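Local atomic coordinates of gram-negative insecticidal protein (PDB entry 6FBM), a protein that acts as an insecticidal toxin and, as a member of the MACPF family, probably works by forming pores in membranes of its target cells. Residues L13-M19 with W131-L135; M192-L198 with K223-F228; T239-P243 with S265-T271; P324-G330 with A342-S347; K353-Q357 with L418-M422. All blocks are in the same frame, centred on the assembly; numbering follows the deposited sequence.

Interaction 1 (L13-M19 with W131-L135)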
# COMPACT_ATOMS: atom_id res chain seq x y z
N LEU A 13 17.23 -10.43 10.51
CA LEU A 13 17.90 -9.34 11.21
C LEU A 13 18.81 -8.66 10.21
O LEU A 13 19.65 -9.31 9.63
CB LEU A 13 18.76 -9.85 12.36
CG LEU A 13 19.52 -8.78 13.17
CD1 LEU A 13 18.58 -7.99 14.11
CD2 LEU A 13 20.68 -9.45 13.91
N PRO A 14 18.62 -7.35 9.98
CA PRO A 14 19.51 -6.67 9.06
C PRO A 14 20.98 -6.77 9.48
O PRO A 14 21.33 -6.70 10.68
CB PRO A 14 19.01 -5.23 9.13
CG PRO A 14 17.58 -5.32 9.45
CD PRO A 14 17.48 -6.48 10.41
N GLY A 15 21.83 -7.00 8.48
CA GLY A 15 23.24 -7.24 8.69
C GLY A 15 23.64 -8.69 8.57
O GLY A 15 24.79 -8.99 8.20
N VAL A 16 22.72 -9.61 8.85
CA VAL A 16 23.07 -11.01 8.90
C VAL A 16 23.72 -11.50 7.62
O VAL A 16 24.62 -12.33 7.68
CB VAL A 16 21.86 -11.90 9.24
CG1 VAL A 16 22.21 -13.37 9.08
CG2 VAL A 16 21.45 -11.71 10.69
N THR A 17 23.28 -10.99 6.47
CA THR A 17 23.79 -11.44 5.17
C THR A 17 25.20 -10.98 4.93
O THR A 17 25.85 -11.49 4.04
CB THR A 17 22.95 -10.92 3.99
OG1 THR A 17 22.95 -9.49 4.01
CG2 THR A 17 21.51 -11.45 4.06
N SER A 18 25.64 -9.97 5.69
CA SER A 18 27.02 -9.50 5.58
C SER A 18 28.01 -10.32 6.39
O SER A 18 29.19 -10.26 6.12
CB SER A 18 27.11 -8.06 6.02
OG SER A 18 26.26 -7.28 5.22
N MET A 19 27.52 -11.07 7.37
CA MET A 19 28.40 -11.75 8.29
C MET A 19 29.07 -12.96 7.65
O MET A 19 28.46 -13.72 6.88
CB MET A 19 27.65 -12.16 9.54
CG MET A 19 27.05 -10.99 10.30
SD MET A 19 28.17 -9.58 10.57
CE MET A 19 29.30 -10.30 11.78
N TRP A 131 22.95 -2.19 16.19
CA TRP A 131 23.52 -3.35 16.85
C TRP A 131 24.81 -3.78 16.20
O TRP A 131 25.14 -3.33 15.10
CB TRP A 131 22.53 -4.52 16.85
CG TRP A 131 21.96 -4.81 15.54
CD1 TRP A 131 22.50 -5.61 14.60
CD2 TRP A 131 20.72 -4.35 15.03
NE1 TRP A 131 21.65 -5.70 13.50
CE2 TRP A 131 20.53 -4.95 13.77
CE3 TRP A 131 19.70 -3.55 15.55
CZ2 TRP A 131 19.42 -4.69 12.98
CZ3 TRP A 131 18.59 -3.30 14.78
CH2 TRP A 131 18.46 -3.86 13.50
N TYR A 132 25.54 -4.63 16.91
CA TYR A 132 26.70 -5.31 16.40
C TYR A 132 26.29 -6.76 16.21
O TYR A 132 25.50 -7.31 16.98
CB TYR A 132 27.87 -5.20 17.37
CG TYR A 132 28.26 -3.78 17.76
CD1 TYR A 132 29.16 -3.05 16.98
CD2 TYR A 132 27.79 -3.18 18.94
CE1 TYR A 132 29.55 -1.75 17.32
CE2 TYR A 132 28.17 -1.88 19.29
CZ TYR A 132 29.05 -1.16 18.47
OH TYR A 132 29.46 0.15 18.78
N ILE A 133 26.81 -7.38 15.16
CA ILE A 133 26.71 -8.82 14.99
C ILE A 133 28.15 -9.29 15.01
O ILE A 133 29.03 -8.62 14.46
CB ILE A 133 26.04 -9.25 13.68
CG1 ILE A 133 24.80 -8.39 13.39
CG2 ILE A 133 25.70 -10.73 13.75
CD1 ILE A 133 24.15 -8.66 12.06
N SER A 134 28.39 -10.42 15.68
CA SER A 134 29.73 -10.98 15.75
C SER A 134 29.68 -12.48 15.60
O SER A 134 28.69 -13.11 15.95
CB SER A 134 30.41 -10.59 17.05
OG SER A 134 29.64 -11.04 18.16
N LEU A 135 30.73 -13.01 14.99
CA LEU A 135 30.88 -14.43 14.75
C LEU A 135 31.78 -15.07 15.81
O LEU A 135 32.48 -14.36 16.56
CB LEU A 135 31.54 -14.65 13.39
CG LEU A 135 30.75 -14.13 12.19
CD1 LEU A 135 31.47 -14.50 10.91
CD2 LEU A 135 29.34 -14.69 12.16

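Interaction 2 (M192-L198 with K223-F228)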
# COMPACT_ATOMS: atom_id res chain seq x y z
N MET A 192 41.92 29.89 4.36
CA MET A 192 40.86 29.60 5.34
C MET A 192 40.98 30.18 6.77
O MET A 192 40.53 29.52 7.72
CB MET A 192 40.72 28.07 5.40
CG MET A 192 39.40 27.49 5.01
SD MET A 192 39.34 25.75 5.49
CE MET A 192 39.08 25.89 7.25
N ASP A 193 41.55 31.38 6.94
CA ASP A 193 41.51 32.08 8.26
C ASP A 193 41.90 31.13 9.40
O ASP A 193 41.28 31.11 10.48
CB ASP A 193 40.11 32.67 8.51
CG ASP A 193 39.63 33.62 7.38
OD1 ASP A 193 40.48 34.35 6.82
OD2 ASP A 193 38.41 33.63 7.04
N SER A 194 42.95 30.36 9.15
CA SER A 194 43.20 29.11 9.86
C SER A 194 43.79 29.36 11.28
O SER A 194 45.00 29.21 11.53
CB SER A 194 44.11 28.21 9.01
OG SER A 194 43.98 26.84 9.35
N SER A 195 42.88 29.72 12.19
CA SER A 195 43.16 29.90 13.63
C SER A 195 42.66 28.69 14.45
O SER A 195 43.44 28.05 15.16
CB SER A 195 42.47 31.18 14.12
OG SER A 195 41.09 31.19 13.78
N GLN A 196 41.35 28.41 14.34
CA GLN A 196 40.69 27.20 14.89
C GLN A 196 41.08 25.96 14.05
O GLN A 196 41.26 26.07 12.85
CB GLN A 196 39.17 27.41 14.86
CG GLN A 196 38.26 26.32 15.41
CD GLN A 196 36.77 26.66 15.18
OE1 GLN A 196 36.01 25.84 14.64
NE2 GLN A 196 36.36 27.86 15.58
N SER A 197 41.18 24.79 14.69
CA SER A 197 41.64 23.57 13.99
C SER A 197 40.63 23.17 12.89
O SER A 197 39.44 23.40 13.02
CB SER A 197 41.93 22.41 14.96
OG SER A 197 40.80 21.59 15.23
N LEU A 198 41.14 22.62 11.79
CA LEU A 198 40.33 22.20 10.63
C LEU A 198 39.34 21.11 11.05
O LEU A 198 38.17 21.15 10.65
CB LEU A 198 41.23 21.74 9.47
CG LEU A 198 40.66 21.23 8.11
CD1 LEU A 198 40.06 19.82 8.22
CD2 LEU A 198 39.66 22.23 7.54
N LYS A 223 31.52 32.20 10.59
CA LYS A 223 32.56 32.64 9.70
C LYS A 223 33.48 31.45 9.37
O LYS A 223 33.72 31.17 8.20
CB LYS A 223 33.34 33.82 10.32
CG LYS A 223 34.41 34.36 9.39
CD LYS A 223 35.65 34.81 10.18
CE LYS A 223 36.78 35.13 9.23
NZ LYS A 223 38.12 35.05 9.91
N GLN A 224 33.92 30.74 10.41
CA GLN A 224 34.83 29.60 10.28
C GLN A 224 34.26 28.49 9.41
O GLN A 224 34.97 27.93 8.58
CB GLN A 224 35.18 29.01 11.68
CG GLN A 224 36.02 29.91 12.61
CD GLN A 224 37.39 30.31 12.05
OE1 GLN A 224 38.07 29.51 11.42
NE2 GLN A 224 37.79 31.58 12.28
N VAL A 225 32.98 28.19 9.58
CA VAL A 225 32.30 27.13 8.81
C VAL A 225 32.08 27.58 7.35
O VAL A 225 32.27 26.77 6.44
CB VAL A 225 30.98 26.66 9.50
CG1 VAL A 225 30.04 25.93 8.55
CG2 VAL A 225 31.32 25.77 10.70
N ASN A 226 31.66 28.83 7.16
CA ASN A 226 31.49 29.38 5.80
C ASN A 226 32.79 29.32 5.00
O ASN A 226 32.81 28.97 3.83
CB ASN A 226 31.00 30.84 5.83
CG ASN A 226 29.50 30.95 6.11
OD1 ASN A 226 28.74 29.99 5.96
ND2 ASN A 226 29.07 32.15 6.48
N SER A 227 33.88 29.66 5.68
CA SER A 227 35.21 29.60 5.12
C SER A 227 35.60 28.17 4.70
O SER A 227 36.13 27.94 3.61
CB SER A 227 36.21 30.14 6.14
OG SER A 227 37.43 30.42 5.52
N PHE A 228 35.31 27.22 5.58
CA PHE A 228 35.53 25.79 5.33
C PHE A 228 34.77 25.32 4.09
O PHE A 228 35.35 24.75 3.16
CB PHE A 228 35.14 24.97 6.58
CG PHE A 228 35.06 23.49 6.37
CD1 PHE A 228 36.20 22.70 6.37
CD2 PHE A 228 33.83 22.87 6.21
CE1 PHE A 228 36.11 21.32 6.18
CE2 PHE A 228 33.73 21.50 6.03
CZ PHE A 228 34.87 20.72 6.01

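Interaction 3 (T239-P243 with S265-T271)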
# COMPACT_ATOMS: atom_id res chain seq x y z
N THR A 239 26.14 5.18 4.15
CA THR A 239 26.16 3.72 4.10
C THR A 239 25.05 3.27 5.01
O THR A 239 25.13 3.49 6.21
CB THR A 239 27.50 3.15 4.56
OG1 THR A 239 28.53 3.73 3.79
CG2 THR A 239 27.55 1.68 4.35
N GLY A 240 24.03 2.66 4.42
CA GLY A 240 22.84 2.25 5.14
C GLY A 240 21.92 3.44 5.25
O GLY A 240 22.31 4.55 4.96
N GLY A 241 20.71 3.21 5.70
CA GLY A 241 19.71 4.28 5.76
C GLY A 241 18.97 4.45 4.46
O GLY A 241 19.30 3.83 3.44
N LYS A 242 17.93 5.25 4.51
CA LYS A 242 17.10 5.54 3.33
C LYS A 242 17.99 6.12 2.22
O LYS A 242 18.78 7.05 2.49
CB LYS A 242 16.02 6.54 3.68
CG LYS A 242 14.97 6.72 2.62
CD LYS A 242 13.85 7.63 3.04
CE LYS A 242 12.62 7.38 2.12
NZ LYS A 242 11.82 8.54 1.62
N PRO A 243 17.90 5.57 1.00
CA PRO A 243 18.78 6.05 -0.06
C PRO A 243 18.31 7.38 -0.64
O PRO A 243 17.17 7.77 -0.46
CB PRO A 243 18.71 4.93 -1.11
CG PRO A 243 17.35 4.34 -0.94
CD PRO A 243 17.00 4.50 0.53
N SER A 265 14.74 6.57 9.65
CA SER A 265 14.64 5.46 8.72
C SER A 265 15.59 4.28 9.02
O SER A 265 15.45 3.22 8.43
CB SER A 265 14.93 5.92 7.28
OG SER A 265 16.34 5.88 6.96
N LEU A 266 16.58 4.46 9.89
CA LEU A 266 17.67 3.50 9.98
C LEU A 266 17.25 2.09 10.28
O LEU A 266 17.80 1.15 9.71
CB LEU A 266 18.72 3.96 11.00
CG LEU A 266 19.46 5.21 10.57
CD1 LEU A 266 20.36 5.63 11.70
CD2 LEU A 266 20.21 4.98 9.28
N LEU A 267 16.21 1.93 11.10
CA LEU A 267 15.76 0.58 11.42
C LEU A 267 15.29 -0.22 10.23
O LEU A 267 15.45 -1.44 10.18
CB LEU A 267 14.69 0.58 12.50
CG LEU A 267 14.46 -0.78 13.23
CD1 LEU A 267 15.72 -1.42 13.80
CD2 LEU A 267 13.43 -0.56 14.33
N ASP A 268 14.74 0.45 9.25
CA ASP A 268 14.19 -0.20 8.07
C ASP A 268 15.24 -0.33 6.98
O ASP A 268 15.08 -1.11 6.04
CB ASP A 268 12.98 0.58 7.51
CG ASP A 268 11.92 0.89 8.58
OD1 ASP A 268 11.48 -0.07 9.18
OD2 ASP A 268 11.53 2.05 8.83
N TYR A 269 16.33 0.43 7.08
CA TYR A 269 17.36 0.42 6.05
C TYR A 269 18.74 0.09 6.59
O TYR A 269 19.72 0.43 5.95
CB TYR A 269 17.40 1.79 5.40
CG TYR A 269 16.18 2.11 4.62
CD1 TYR A 269 16.09 1.71 3.29
CD2 TYR A 269 15.11 2.81 5.18
CE1 TYR A 269 15.00 2.04 2.52
CE2 TYR A 269 14.00 3.12 4.42
CZ TYR A 269 13.95 2.75 3.09
OH TYR A 269 12.87 3.08 2.30
N ALA A 270 18.81 -0.54 7.76
CA ALA A 270 20.10 -0.80 8.40
C ALA A 270 20.94 -1.76 7.59
O ALA A 270 20.41 -2.71 7.03
CB ALA A 270 19.89 -1.34 9.80
N THR A 271 22.23 -1.47 7.51
CA THR A 271 23.22 -2.36 6.92
C THR A 271 24.49 -2.31 7.73
O THR A 271 24.63 -1.52 8.64
CB THR A 271 23.61 -1.99 5.47
OG1 THR A 271 24.30 -0.73 5.47
CG2 THR A 271 22.36 -1.87 4.59

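Interaction 4 (P324-G330 with A342-S347)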
# COMPACT_ATOMS: atom_id res chain seq x y z
N PRO A 324 60.20 38.07 -16.74
CA PRO A 324 59.17 39.05 -17.02
C PRO A 324 59.78 40.41 -17.39
O PRO A 324 60.99 40.63 -17.18
CB PRO A 324 58.42 39.14 -15.69
CG PRO A 324 59.49 38.94 -14.67
CD PRO A 324 60.42 37.94 -15.28
N PRO A 325 58.95 41.33 -17.91
CA PRO A 325 59.46 42.66 -18.16
C PRO A 325 59.88 43.36 -16.86
O PRO A 325 59.11 43.35 -15.91
CB PRO A 325 58.28 43.40 -18.82
CG PRO A 325 57.38 42.33 -19.32
CD PRO A 325 57.56 41.17 -18.36
N MET A 326 61.07 43.95 -16.84
CA MET A 326 61.54 44.67 -15.67
C MET A 326 61.42 46.16 -15.92
O MET A 326 61.84 46.66 -16.95
CB MET A 326 62.99 44.28 -15.37
CG MET A 326 63.19 42.81 -15.14
SD MET A 326 62.30 42.12 -13.74
CE MET A 326 62.98 43.06 -12.38
N VAL A 327 60.78 46.85 -14.98
CA VAL A 327 60.51 48.27 -15.08
C VAL A 327 61.25 48.92 -13.92
O VAL A 327 61.32 48.36 -12.83
CB VAL A 327 58.99 48.55 -15.03
CG1 VAL A 327 58.71 50.05 -15.03
CG2 VAL A 327 58.29 47.84 -16.19
N LYS A 328 61.81 50.10 -14.16
CA LYS A 328 62.64 50.76 -13.16
C LYS A 328 61.77 51.35 -12.05
O LYS A 328 60.75 51.99 -12.32
CB LYS A 328 63.51 51.82 -13.78
CG LYS A 328 64.72 52.18 -12.93
CD LYS A 328 65.47 53.34 -13.54
CE LYS A 328 66.79 53.53 -12.87
NZ LYS A 328 67.66 54.48 -13.63
N ALA A 329 62.21 51.13 -10.81
CA ALA A 329 61.45 51.55 -9.65
C ALA A 329 62.30 52.40 -8.70
O ALA A 329 62.06 52.38 -7.48
CB ALA A 329 60.88 50.33 -8.96
N GLY A 330 63.27 53.14 -9.23
CA GLY A 330 64.03 54.14 -8.48
C GLY A 330 65.54 53.94 -8.56
O GLY A 330 66.05 52.83 -8.81
N ALA A 342 70.12 50.96 -8.25
CA ALA A 342 68.88 51.02 -8.98
C ALA A 342 68.11 49.71 -8.69
O ALA A 342 68.71 48.63 -8.51
CB ALA A 342 69.13 51.20 -10.45
N VAL A 343 66.78 49.84 -8.64
CA VAL A 343 65.92 48.72 -8.40
C VAL A 343 64.86 48.66 -9.47
O VAL A 343 64.50 49.66 -10.08
CB VAL A 343 65.25 48.76 -7.01
CG1 VAL A 343 66.30 48.57 -5.92
CG2 VAL A 343 64.44 50.05 -6.81
N PHE A 344 64.39 47.45 -9.70
CA PHE A 344 63.47 47.18 -10.79
C PHE A 344 62.39 46.22 -10.29
O PHE A 344 62.69 45.23 -9.64
CB PHE A 344 64.23 46.59 -12.00
CG PHE A 344 65.21 47.53 -12.64
CD1 PHE A 344 66.45 47.80 -12.04
CD2 PHE A 344 64.92 48.14 -13.84
CE1 PHE A 344 67.34 48.67 -12.61
CE2 PHE A 344 65.83 49.01 -14.44
CZ PHE A 344 67.05 49.28 -13.82
N ASN A 345 61.14 46.57 -10.60
CA ASN A 345 60.00 45.69 -10.42
C ASN A 345 59.72 44.91 -11.69
O ASN A 345 59.84 45.45 -12.78
CB ASN A 345 58.75 46.49 -10.10
CG ASN A 345 58.83 47.20 -8.79
OD1 ASN A 345 59.64 46.86 -7.94
ND2 ASN A 345 58.00 48.19 -8.62
N PRO A 346 59.30 43.64 -11.55
CA PRO A 346 58.79 42.90 -12.68
C PRO A 346 57.34 43.27 -12.92
O PRO A 346 56.61 43.50 -11.97
CB PRO A 346 58.89 41.45 -12.22
CG PRO A 346 58.71 41.51 -10.75
CD PRO A 346 59.23 42.85 -10.30
N SER A 347 56.95 43.36 -14.18
CA SER A 347 55.57 43.64 -14.52
C SER A 347 54.80 42.38 -14.34
O SER A 347 55.26 41.32 -14.75
CB SER A 347 55.41 44.19 -15.94
OG SER A 347 55.88 45.52 -16.01

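Interaction 5 (K353-Q357 with L418-M422)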
# COMPACT_ATOMS: atom_id res chain seq x y z
N LYS A 353 52.49 37.00 -9.76
CA LYS A 353 52.72 37.88 -8.62
C LYS A 353 54.21 38.15 -8.38
O LYS A 353 55.04 37.29 -8.59
CB LYS A 353 52.09 37.29 -7.37
CG LYS A 353 50.63 36.89 -7.50
CD LYS A 353 49.69 38.10 -7.70
CE LYS A 353 48.27 37.65 -8.01
NZ LYS A 353 47.31 38.76 -7.75
N MET A 354 54.49 39.37 -7.94
CA MET A 354 55.83 39.81 -7.56
C MET A 354 56.17 39.29 -6.19
O MET A 354 55.30 39.31 -5.30
CB MET A 354 55.88 41.34 -7.53
CG MET A 354 57.21 41.95 -7.08
SD MET A 354 57.04 43.72 -7.17
CE MET A 354 58.57 44.20 -6.34
N VAL A 355 57.42 38.85 -6.03
CA VAL A 355 57.94 38.46 -4.71
C VAL A 355 59.11 39.30 -4.20
O VAL A 355 59.49 39.20 -3.02
CB VAL A 355 58.33 36.98 -4.69
CG1 VAL A 355 57.09 36.14 -4.91
CG2 VAL A 355 59.39 36.67 -5.73
N GLY A 356 59.68 40.15 -5.07
CA GLY A 356 60.84 40.96 -4.72
C GLY A 356 61.28 41.86 -5.84
O GLY A 356 60.84 41.69 -6.97
N GLN A 357 62.12 42.84 -5.49
CA GLN A 357 62.78 43.71 -6.48
C GLN A 357 64.06 43.10 -6.96
O GLN A 357 64.71 42.36 -6.22
CB GLN A 357 63.12 45.08 -5.89
CG GLN A 357 62.07 46.11 -6.22
CD GLN A 357 62.30 47.41 -5.55
OE1 GLN A 357 63.19 47.57 -4.71
NE2 GLN A 357 61.48 48.38 -5.90
N LEU A 418 60.17 36.99 -0.00
CA LEU A 418 61.36 36.53 -0.72
C LEU A 418 62.35 37.64 -1.06
O LEU A 418 63.52 37.36 -1.34
CB LEU A 418 60.95 35.81 -1.99
CG LEU A 418 59.93 34.67 -1.84
CD1 LEU A 418 59.85 33.88 -3.14
CD2 LEU A 418 60.29 33.74 -0.67
N GLY A 419 61.89 38.90 -1.01
CA GLY A 419 62.76 40.02 -1.26
C GLY A 419 62.22 41.34 -0.76
O GLY A 419 61.02 41.54 -0.73
N ASP A 420 63.14 42.23 -0.41
CA ASP A 420 62.76 43.57 0.02
C ASP A 420 62.56 44.49 -1.16
O ASP A 420 62.88 44.15 -2.28
CB ASP A 420 63.80 44.13 0.99
CG ASP A 420 63.86 43.37 2.30
OD1 ASP A 420 62.86 42.75 2.69
OD2 ASP A 420 64.91 43.40 2.95
N VAL A 421 62.02 45.66 -0.85
CA VAL A 421 61.70 46.68 -1.82
C VAL A 421 62.29 47.99 -1.35
O VAL A 421 62.03 48.43 -0.22
CB VAL A 421 60.18 46.85 -1.91
CG1 VAL A 421 59.82 48.01 -2.82
CG2 VAL A 421 59.54 45.55 -2.38
N MET A 422 63.09 48.61 -2.20
CA MET A 422 63.64 49.92 -1.92
C MET A 422 62.69 50.96 -2.45
O MET A 422 62.11 50.77 -3.51
CB MET A 422 64.99 50.12 -2.61
CG MET A 422 66.05 49.14 -2.18
SD MET A 422 66.44 49.17 -0.44
CE MET A 422 67.02 50.84 -0.21
O HOH W 1 57.73 37.68 -1.40
O HOH W 2 60.31 51.12 -6.06
O HOH W 3 64.07 41.92 -3.34

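Interaction 1 (L13-M19 with W131-L135)
At the indole of Trp-131, Leu-13 CD1 stands 3.5 Å above the ring plane but obliquely, out toward the rim, while the carbonyl oxygen of Pro-14 and Ile-133 CG1 lie in plane at its edge. Trp-131 belongs to strand 120-134, part of the large antiparallel sheet of the MACPF fold, and residues 13-19 form an N-terminal loop laid against it. Leu-13 to Val-16 make a type II turn, and this turn presents the Pro-14 oxygen to the indole N-H: Trp-131 NE1 to Pro-14 O is 3.0 Å, with the donor nearly along the C=O axis. A tryptophan suits the place because its rim supplies one donor while its rings offer a broad apolar surface. Two residues along the strand, Ile-133 points CD1 into the turn, 3.5 Å from Gly-15 C; glycine fits here, as its positive phi (103°) suits the third position of the turn and, having no side chain, it lets that methyl come up against its backbone. Tyr-57 and Phe-59 of strand 55-60 also pack on the loop. Met-19 lies across Ile-133, its flexible chain bent at both chi2 (-47°) and chi3 (-71°), which brings Met-19 CE to 3.2 Å from Ile-133 O.

Interaction 2 (M192-L198 with K223-F228)
This is a partly buried loop-on-helix contact of the MACPF domain, in which residues 192-198, leading from strand 179-187 into helix 198-209, lie along one side of helix 220-230. Helical bundles flanking the central sheet are a hallmark of this fold; in relatives they unfold into membrane-inserting hairpins, and these helices may be equivalent. No hydrogen bond joins the two segments. The inner part is apolar: Leu-198 CD2 lies 3.7 Å from Phe-228 CD1, near the ring plane, and Met-192 CE also sits at the ring edge. Met-192 SD lies 3.8 Å from Phe-228 CA, and the bend at chi3 (76°) folds CE back beside Phe-228 CB. Tyr-183 and Ala-185 of strand 179-187 pack on the same phenylalanine, a large apolar residue suited to the junction of loop, helices and sheet. Small Ser-227 lets the loop come close, its OG 3.5 Å from Met-192 CA. Gln-224 fills the middle with its methylene chain against Gln-196, while Gln-224 NE2 is bonded to Glu-220. At the solvent side, where the loop is poorly ordered, Asp-193 and Lys-223 cross at about a right angle in a salt bridge, Asp-193 OD2 to Lys-223 NZ 3.2 Å.

Interaction 3 (T239-P243 with S265-T271)
Tyr-269 swings its ring across the loop 239-243 because CG stands opposite the carbonyl carbon, beside the backbone N (chi1 -67°), and the ring is turned almost perpendicular to the CA-CB-CG plane. One face is thereby offered to Lys-242, whose CA sits over the ring centre, 3.8 Å from the centroid and only 10° off the normal, a CH-pi contact. The lysine chain then runs beside the ring in the same direction, and Pro-243 CD approaches Tyr-269 CE1 at 3.7 Å. A second torsion matters at Ser-265: with chi1 at 87°, OG lies between the backbone N and the carbonyl carbon, where it accepts the N-H of Lys-242 at 3.0 Å from Lys-242 N to Ser-265 OG. The same hydroxyl is also hydrogen-bonded to Trp-262 O.

This contact closes the end of helix 255-269 of the MACPF domain onto the loop that follows strand 232-239. Gly-241 N donates to Tyr-269 O, 3.0 Å away, from well above the carbonyl plane. Both glycines have positive phi, and their bareness matters: Gly-240 CA lies 3.3 Å from Thr-271 OG1, and Gly-241 CA lies 3.6 Å from Leu-266 CD2. Gly-240 O is in turn bonded to Trp-262 NE1. Tyr-269 also packs on Gly-45 of the second subunit, placing the contact beside a subunit boundary.

The chemistry is mostly backbone polarity paired with an aromatic face: two loop N-H groups are satisfied by the helix end, and the tyrosine covers the chain that carries them, holding it without any charged pair across the segments.

Interaction 4 (P324-G330 with A342-S347)
Phe-344 lies beneath Lys-328 in this antiparallel hairpin of the Vps62-like region: Lys-328 CG sits over one face of the ring, 4.0 Å from its centroid, in a CH-pi contact. The extended lysine carries its apolar stem across the ring and its amine onward to Glu-331. On the same face of the sheet Met-326, curled at chi2 (-62°) and chi3 (-60°), fits between two neighbours: its CE lies 3.8 Å from Phe-344 CB and its SD 3.8 Å from Pro-346 CB. Pro-324 adds the next bump, its CG 3.6 Å from Pro-346 CB. On the other face the small methyl of Ala-329 rests against the amide of Asn-345, whose OD1 is hydrogen-bonded to Gln-357 NE2, and Val-327 CG2 meets Ser-347 OG. Backbone bonds run the length of the pair, among them Val-327 N to Asn-345 O at 2.8 Å. Gly-330, at positive phi, carries the strand on with its oxygen still bonded to Val-343 N. Pro-346 has no N-H to give, which takes no bond from its non-hydrogen-bonded pairing with Met-326. The main chain thus supplies the polar bonding across the hairpin, while apolar packing, including a lysine stem, gives the Phe-344 face its cohesion.

Interaction 5 (K353-Q357 with L418-M422)
Gln-357 reaches across to strand 421-426 with its chain extended beyond CG (chi2 174°), although chi1 at -97° is away from a staggered value. This lays the amide along the backbone of Met-422: Met-422 N donates to Gln-357 OE1 at 2.7 Å, from above the carbonyl plane, and Gln-357 NE2 returns a weak bond to Met-422 O. A glutamine suits the place because one flat group can both accept from and donate to the same residue, much as a strand partner would. NE2 is also bonded to Asn-345 OD1, which helps fix the rotation of the amide. Val-421 crosses the glutamine at about a right angle, its CG1 3.5 Å from Gln-357 NE2, and straight Met-354 brings CE to 4.3 Å from Val-421 CG2.

All of this lies in the buried interior of the Vps62-like, beta-rich region, probably the beta-tripod part of the toxin, where the chain after strand 352-354 passes the turn before strand 421-426. Gly-356 and Gly-419 face each other with CA atoms 4.1 Å apart, an approach made possible because neither residue carries a side chain. Beside them Val-355 and Leu-418 pack obliquely, Val-355 CB meeting Leu-418 CD1 at 3.8 Å, with Val-440 against both. Near this apolar pair a water bridges the backbones, donating to Val-355 O at 2.8 Å and accepting from Leu-418 N at 2.9 Å.

Overall arrangement
Interactions 1, 2 and 3 belong to the MACPF part of the chain, interactions 4 and 5 to the Vps62-like part, and interactions 1 and 4 lie about 71 Å apart between centres. Interactions 1 and 3 touch, Trp-131 CZ3 packing on Leu-267 CD1 at 3.6 Å, so strand 120-134 is covered by both the N-terminal loop and helix 255-269. Interactions 4 and 5 meet through Asn-345 and Gln-357; strands 342-346 and 352-354 follow each other in the chain. Interaction 5 is wholly buried and uses waters and a side-chain amide as well as packing; the others are partly buried. Interaction 4 alone is a regular strand pair, whereas interaction 2 has a salt bridge at its exposed side.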